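Local coordinates for hypothetical Thioesterase Protein SP_1851 (Streptococcus pneumoniae serotype 4, PDB 4XY5) that probably acts as a PaaI-type thioesterase of the hotdog fold, hydrolysing thioester bonds, with its natural substrate not established, at residues A[8-20]-A[30-42]. The protein carries 1 engineered substitution. Residues are numbered along the deposited sequence; the frame is centred on the assembly and turned at random.
Sequences HFDAISAFENYEI and VTTKVVNSSLNYY
N17 grips the backbone of K33 with both ends of its amide: OD1 accepts from K33 N at 2.8 Å, and ND2 donates to K33 O at 3.1 Å. Each acceptor is met in its carbonyl plane on a lone pair, so the carboxamide takes up the N-H and C=O of one residue, much as a paired strand would, just before strand 19-24 joins the sheet; asparagine suits the place because one flat group offers donor and acceptor. Its CG sits between the backbone N and the carbonyl carbon (chi1 69°), which swings the amide across to K33. T32 OG1 also donates to N17 O at 2.7 Å, from above the carbonyl plane.

Beyond begins the regular hairpin of strands 19-24 and 27-33, one margin of the antiparallel sheet that wraps round helix 47-64 in the hotdog fold. E19 and T31 form a hydrogen-bonded pair, with E19 N to T31 O at 2.9 Å and T31 N to E19 O at 2.8 Å.

Apolar contacts gather at V30, whose beta-branched methyls serve two directions: CG2 meets I20 CG1 in the adjoining non-hydrogen-bonded pair, while CG1, anti to the backbone N (chi1 175°), reaches Y18 CB and the edge of the F15 ring. The Y18 ring stacks on F9 of the second subunit, and Y18 OH hydrogen-bonds to F9 N there.

Strand 12-14, which pairs with its counterpart in that subunit, meets the 3-10 turn 36-38. S13 N donates to S37 O at 3.1 Å, nearly straight at the hydrogen (171°) but above the carbonyl plane. A water donates to S13 O and bonds the short hydroxyls of S37 and S38; E16 OE2 lies 3.1 Å from S37 OG.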
loop_
_atom_site.group_PDB
_atom_site.type_symbol
_atom_site.label_atom_id
_atom_site.label_comp_id
_atom_site.label_asym_id
_atom_site.label_seq_id
_atom_site.Cartn_x
_atom_site.Cartn_y
_atom_site.Cartn_z
ATOM N N HIS A 8 10.175 26.489 10.288
ATOM C CA HIS A 8 8.955 26.992 9.673
ATOM C C HIS A 8 8.791 26.490 8.240
ATOM O O HIS A 8 9.774 26.295 7.524
ATOM C CB HIS A 8 8.939 28.526 9.693
ATOM C CG HIS A 8 7.801 29.129 8.926
ATOM N ND1 HIS A 8 7.876 29.406 7.578
ATOM C CD2 HIS A 8 6.559 29.503 9.317
ATOM C CE1 HIS A 8 6.732 29.928 7.172
ATOM N NE2 HIS A 8 5.915 29.996 8.207
ATOM N N PHE A 9 7.541 26.274 7.838
ATOM C CA PHE A 9 7.200 25.974 6.449
ATOM C C PHE A 9 5.790 26.469 6.153
ATOM O O PHE A 9 4.961 26.585 7.057
ATOM C CB PHE A 9 7.334 24.469 6.153
ATOM C CG PHE A 9 6.641 23.586 7.150
ATOM C CD1 PHE A 9 5.273 23.374 7.081
ATOM C CD2 PHE A 9 7.366 22.951 8.148
ATOM C CE1 PHE A 9 4.637 22.559 8.005
ATOM C CE2 PHE A 9 6.739 22.139 9.065
ATOM C CZ PHE A 9 5.372 21.944 8.994
ATOM N N ASP A 10 5.524 26.796 4.892
ATOM C CA ASP A 10 4.220 27.323 4.514
ATOM C C ASP A 10 3.232 26.197 4.273
ATOM O O ASP A 10 3.608 25.035 4.241
ATOM C CB ASP A 10 4.309 28.189 3.257
ATOM C CG ASP A 10 5.140 29.429 3.465
ATOM O OD1 ASP A 10 4.851 30.183 4.423
ATOM O OD2 ASP A 10 6.068 29.651 2.659
ATOM N N ALA A 11 1.967 26.558 4.111
ATOM C CA ALA A 11 0.948 25.577 3.794
ATOM C C ALA A 11 1.267 24.900 2.465
ATOM O O ALA A 11 1.901 25.490 1.587
ATOM C CB ALA A 11 -0.419 26.231 3.748
ATOM N N ILE A 12 0.845 23.645 2.353
ATOM C CA ILE A 12 0.917 22.883 1.118
ATOM C C ILE A 12 -0.491 22.852 0.555
ATOM O O ILE A 12 -1.417 22.436 1.241
ATOM C CB ILE A 12 1.446 21.459 1.373
ATOM C CG1 ILE A 12 2.869 21.537 1.932
ATOM C CG2 ILE A 12 1.404 20.615 0.100
ATOM C CD1 ILE A 12 3.106 20.609 3.093
ATOM N N SER A 13 -0.667 23.330 -0.671
ATOM C CA SER A 13 -1.994 23.470 -1.223
ATOM C C SER A 13 -2.121 22.709 -2.544
ATOM O O SER A 13 -1.136 22.501 -3.239
ATOM C CB SER A 13 -2.325 24.958 -1.422
ATOM O OG SER A 13 -3.647 25.106 -1.898
ATOM N N ALA A 14 -3.339 22.292 -2.872
ATOM C CA ALA A 14 -3.597 21.561 -4.116
ATOM C C ALA A 14 -4.875 22.061 -4.761
ATOM O O ALA A 14 -5.854 22.311 -4.064
ATOM C CB ALA A 14 -3.692 20.054 -3.841
ATOM N N PHE A 15 -4.863 22.196 -6.088
ATOM C CA PHE A 15 -5.989 22.729 -6.868
ATOM C C PHE A 15 -6.256 24.222 -6.678
ATOM O O PHE A 15 -7.411 24.652 -6.616
ATOM C CB PHE A 15 -7.270 21.951 -6.580
ATOM C CG PHE A 15 -7.189 20.493 -6.985
ATOM C CD1 PHE A 15 -7.337 20.129 -8.315
ATOM C CD2 PHE A 15 -6.942 19.509 -6.039
ATOM C CE1 PHE A 15 -7.255 18.800 -8.704
ATOM C CE2 PHE A 15 -6.861 18.173 -6.414
ATOM C CZ PHE A 15 -7.016 17.817 -7.745
ATOM N N GLU A 16 -5.192 25.010 -6.623
ATOM C CA GLU A 16 -5.328 26.459 -6.729
ATOM C C GLU A 16 -5.725 26.829 -8.156
ATOM O O GLU A 16 -6.329 27.878 -8.397
ATOM C CB GLU A 16 -4.033 27.148 -6.313
ATOM C CG GLU A 16 -3.725 26.940 -4.839
ATOM C CD GLU A 16 -2.665 27.877 -4.298
ATOM O OE1 GLU A 16 -2.561 27.979 -3.058
ATOM O OE2 GLU A 16 -1.933 28.495 -5.100
ATOM N N ASN A 17 -5.386 25.945 -9.091
ATOM C CA ASN A 17 -5.853 26.023 -10.473
ATOM C C ASN A 17 -6.113 24.601 -10.942
ATOM O O ASN A 17 -5.484 23.678 -10.440
ATOM C CB ASN A 17 -4.825 26.695 -11.388
ATOM C CG ASN A 17 -3.576 25.850 -11.596
ATOM O OD1 ASN A 17 -3.540 24.954 -12.463
ATOM N ND2 ASN A 17 -2.536 26.124 -10.801
ATOM N N TYR A 18 -7.026 24.430 -11.893
ATOM C CA TYR A 18 -7.254 23.113 -12.503
ATOM C C TYR A 18 -8.201 23.246 -13.687
ATOM O O TYR A 18 -8.919 24.237 -13.805
ATOM C CB TYR A 18 -7.819 22.103 -11.490
ATOM C CG TYR A 18 -9.215 22.405 -10.986
ATOM C CD1 TYR A 18 -10.341 21.913 -11.644
ATOM C CD2 TYR A 18 -9.409 23.184 -9.841
ATOM C CE1 TYR A 18 -11.627 22.198 -11.177
ATOM C CE2 TYR A 18 -10.679 23.465 -9.371
ATOM C CZ TYR A 18 -11.779 22.979 -10.040
ATOM O OH TYR A 18 -13.036 23.268 -9.560
ATOM N N GLU A 19 -8.170 22.248 -14.566
ATOM C CA GLU A 19 -9.111 22.122 -15.667
ATOM C C GLU A 19 -9.640 20.703 -15.681
ATOM O O GLU A 19 -8.852 19.771 -15.756
ATOM C CB GLU A 19 -8.438 22.434 -17.007
ATOM C CG GLU A 19 -7.884 23.846 -17.123
ATOM C CD GLU A 19 -8.969 24.860 -17.386
ATOM O OE1 GLU A 19 -10.099 24.433 -17.719
ATOM O OE2 GLU A 19 -8.693 26.077 -17.254
ATOM N N ILE A 20 -10.956 20.529 -15.597
ATOM C CA ILE A 20 -11.547 19.201 -15.766
ATOM C C ILE A 20 -11.792 18.964 -17.253
ATOM O O ILE A 20 -12.669 19.587 -17.861
ATOM C CB ILE A 20 -12.875 19.034 -14.999
ATOM C CG1 ILE A 20 -12.702 19.405 -13.525
ATOM C CG2 ILE A 20 -13.395 17.611 -15.125
ATOM C CD1 ILE A 20 -13.987 19.306 -12.730
ATOM N N VAL A 30 -8.082 15.372 -15.361
ATOM C CA VAL A 30 -7.985 16.747 -14.858
ATOM C C VAL A 30 -6.554 17.224 -15.037
ATOM O O VAL A 30 -5.623 16.462 -14.790
ATOM C CB VAL A 30 -8.387 16.844 -13.368
ATOM C CG1 VAL A 30 -8.155 18.259 -12.821
ATOM C CG2 VAL A 30 -9.836 16.410 -13.169
ATOM N N THR A 31 -6.371 18.476 -15.464
ATOM C CA THR A 31 -5.029 19.031 -15.574
ATOM C C THR A 31 -4.825 20.149 -14.543
ATOM O O THR A 31 -5.785 20.759 -14.071
ATOM C CB THR A 31 -4.736 19.562 -16.988
ATOM O OG1 THR A 31 -5.614 20.652 -17.287
ATOM C CG2 THR A 31 -4.913 18.450 -18.020
ATOM N N THR A 32 -3.573 20.380 -14.167
ATOM C CA THR A 32 -3.265 21.404 -13.177
ATOM C C THR A 32 -1.815 21.828 -13.338
ATOM O O THR A 32 -0.974 21.038 -13.769
ATOM C CB THR A 32 -3.519 20.911 -11.725
ATOM O OG1 THR A 32 -3.396 22.013 -10.818
ATOM C CG2 THR A 32 -2.538 19.812 -11.312
ATOM N N LYS A 33 -1.523 23.082 -13.007
ATOM C CA LYS A 33 -0.164 23.584 -13.125
ATOM C C LYS A 33 0.492 23.663 -11.762
ATOM O O LYS A 33 -0.089 24.224 -10.835
ATOM C CB LYS A 33 -0.134 24.973 -13.775
ATOM C CG LYS A 33 1.285 25.389 -14.161
ATOM C CD LYS A 33 1.317 26.757 -14.815
ATOM C CE LYS A 33 0.902 27.830 -13.844
ATOM N NZ LYS A 33 1.035 29.182 -14.448
ATOM N N VAL A 34 1.701 23.111 -11.659
ATOM C CA VAL A 34 2.464 23.124 -10.414
ATOM C C VAL A 34 2.889 24.560 -10.095
ATOM O O VAL A 34 3.446 25.258 -10.945
ATOM C CB VAL A 34 3.698 22.208 -10.501
ATOM C CG1 VAL A 34 4.448 22.170 -9.181
ATOM C CG2 VAL A 34 3.283 20.794 -10.906
ATOM N N VAL A 35 2.594 25.007 -8.878
ATOM C CA VAL A 35 2.910 26.368 -8.464
ATOM C C VAL A 35 3.703 26.320 -7.161
ATOM O O VAL A 35 4.000 25.227 -6.648
ATOM C CB VAL A 35 1.632 27.230 -8.308
ATOM C CG1 VAL A 35 1.022 27.512 -9.678
ATOM C CG2 VAL A 35 0.612 26.549 -7.406
ATOM N N ASN A 36 4.078 27.475 -6.623
ATOM C CA ASN A 36 4.950 27.465 -5.448
ATOM C C ASN A 36 4.340 26.745 -4.252
ATOM O O ASN A 36 5.048 26.089 -3.492
ATOM C CB ASN A 36 5.331 28.897 -5.026
ATOM C CG ASN A 36 6.396 28.913 -3.931
ATOM O OD1 ASN A 36 7.563 28.606 -4.186
ATOM N ND2 ASN A 36 6.003 29.261 -2.715
ATOM N N SER A 37 3.030 26.861 -4.082
ATOM C CA SER A 37 2.376 26.247 -2.926
ATOM C C SER A 37 2.326 24.717 -3.069
ATOM O O SER A 37 1.972 24.012 -2.122
ATOM C CB SER A 37 0.962 26.802 -2.745
ATOM O OG SER A 37 0.151 26.522 -3.873
ATOM N N SER A 38 2.687 24.227 -4.252
ATOM C CA SER A 38 2.696 22.794 -4.536
ATOM C C SER A 38 3.969 22.116 -4.040
ATOM O O SER A 38 4.023 20.904 -3.972
ATOM C CB SER A 38 2.574 22.533 -6.042
ATOM O OG SER A 38 1.561 23.318 -6.650
ATOM N N LEU A 39 5.000 22.901 -3.725
ATOM C CA LEU A 39 6.355 22.365 -3.590
ATOM C C LEU A 39 6.739 21.984 -2.154
ATOM O O LEU A 39 6.117 22.441 -1.199
ATOM C CB LEU A 39 7.375 23.390 -4.122
ATOM C CG LEU A 39 7.141 23.935 -5.536
ATOM C CD1 LEU A 39 8.173 25.031 -5.880
ATOM C CD2 LEU A 39 7.185 22.808 -6.561
ATOM N N ASN A 40 7.770 21.153 -2.025
ATOM C CA ASN A 40 8.344 20.829 -0.721
ATOM C C ASN A 40 9.636 21.610 -0.489
ATOM O O ASN A 40 9.964 22.501 -1.275
ATOM C CB ASN A 40 8.595 19.320 -0.593
ATOM C CG ASN A 40 9.548 18.770 -1.656
ATOM O OD1 ASN A 40 10.393 19.477 -2.189
ATOM N ND2 ASN A 40 9.412 17.480 -1.956
ATOM N N TYR A 41 10.366 21.261 0.574
ATOM C CA TYR A 41 11.627 21.932 0.911
ATOM C C TYR A 41 12.618 21.942 -0.243
ATOM O O TYR A 41 13.373 22.899 -0.417
ATOM C CB TYR A 41 12.336 21.268 2.101
ATOM C CG TYR A 41 11.484 20.806 3.254
ATOM C CD1 TYR A 41 10.795 21.716 4.051
ATOM C CD2 TYR A 41 11.424 19.454 3.594
ATOM C CE1 TYR A 41 10.031 21.287 5.130
ATOM C CE2 TYR A 41 10.667 19.016 4.668
ATOM C CZ TYR A 41 9.974 19.937 5.430
ATOM O OH TYR A 41 9.216 19.507 6.496
ATOM N N TYR A 42 12.644 20.857 -1.007
ATOM C CA TYR A 42 13.673 20.669 -2.026
ATOM C C TYR A 42 13.294 21.251 -3.381
ATOM O O TYR A 42 14.044 21.113 -4.342
ATOM C CB TYR A 42 13.991 19.184 -2.198
ATOM C CG TYR A 42 14.360 18.476 -0.915
ATOM C CD1 TYR A 42 15.516 18.809 -0.221
ATOM C CD2 TYR A 42 13.560 17.465 -0.408
ATOM C CE1 TYR A 42 15.860 18.161 0.946
ATOM C CE2 TYR A 42 13.898 16.807 0.760
ATOM C CZ TYR A 42 15.050 17.161 1.432
ATOM O OH TYR A 42 15.393 16.517 2.595
HETATM O O HOH W 1 -0.507 24.188 -5.198
HETATM O O HOH W 2 1.315 29.216 -4.977
#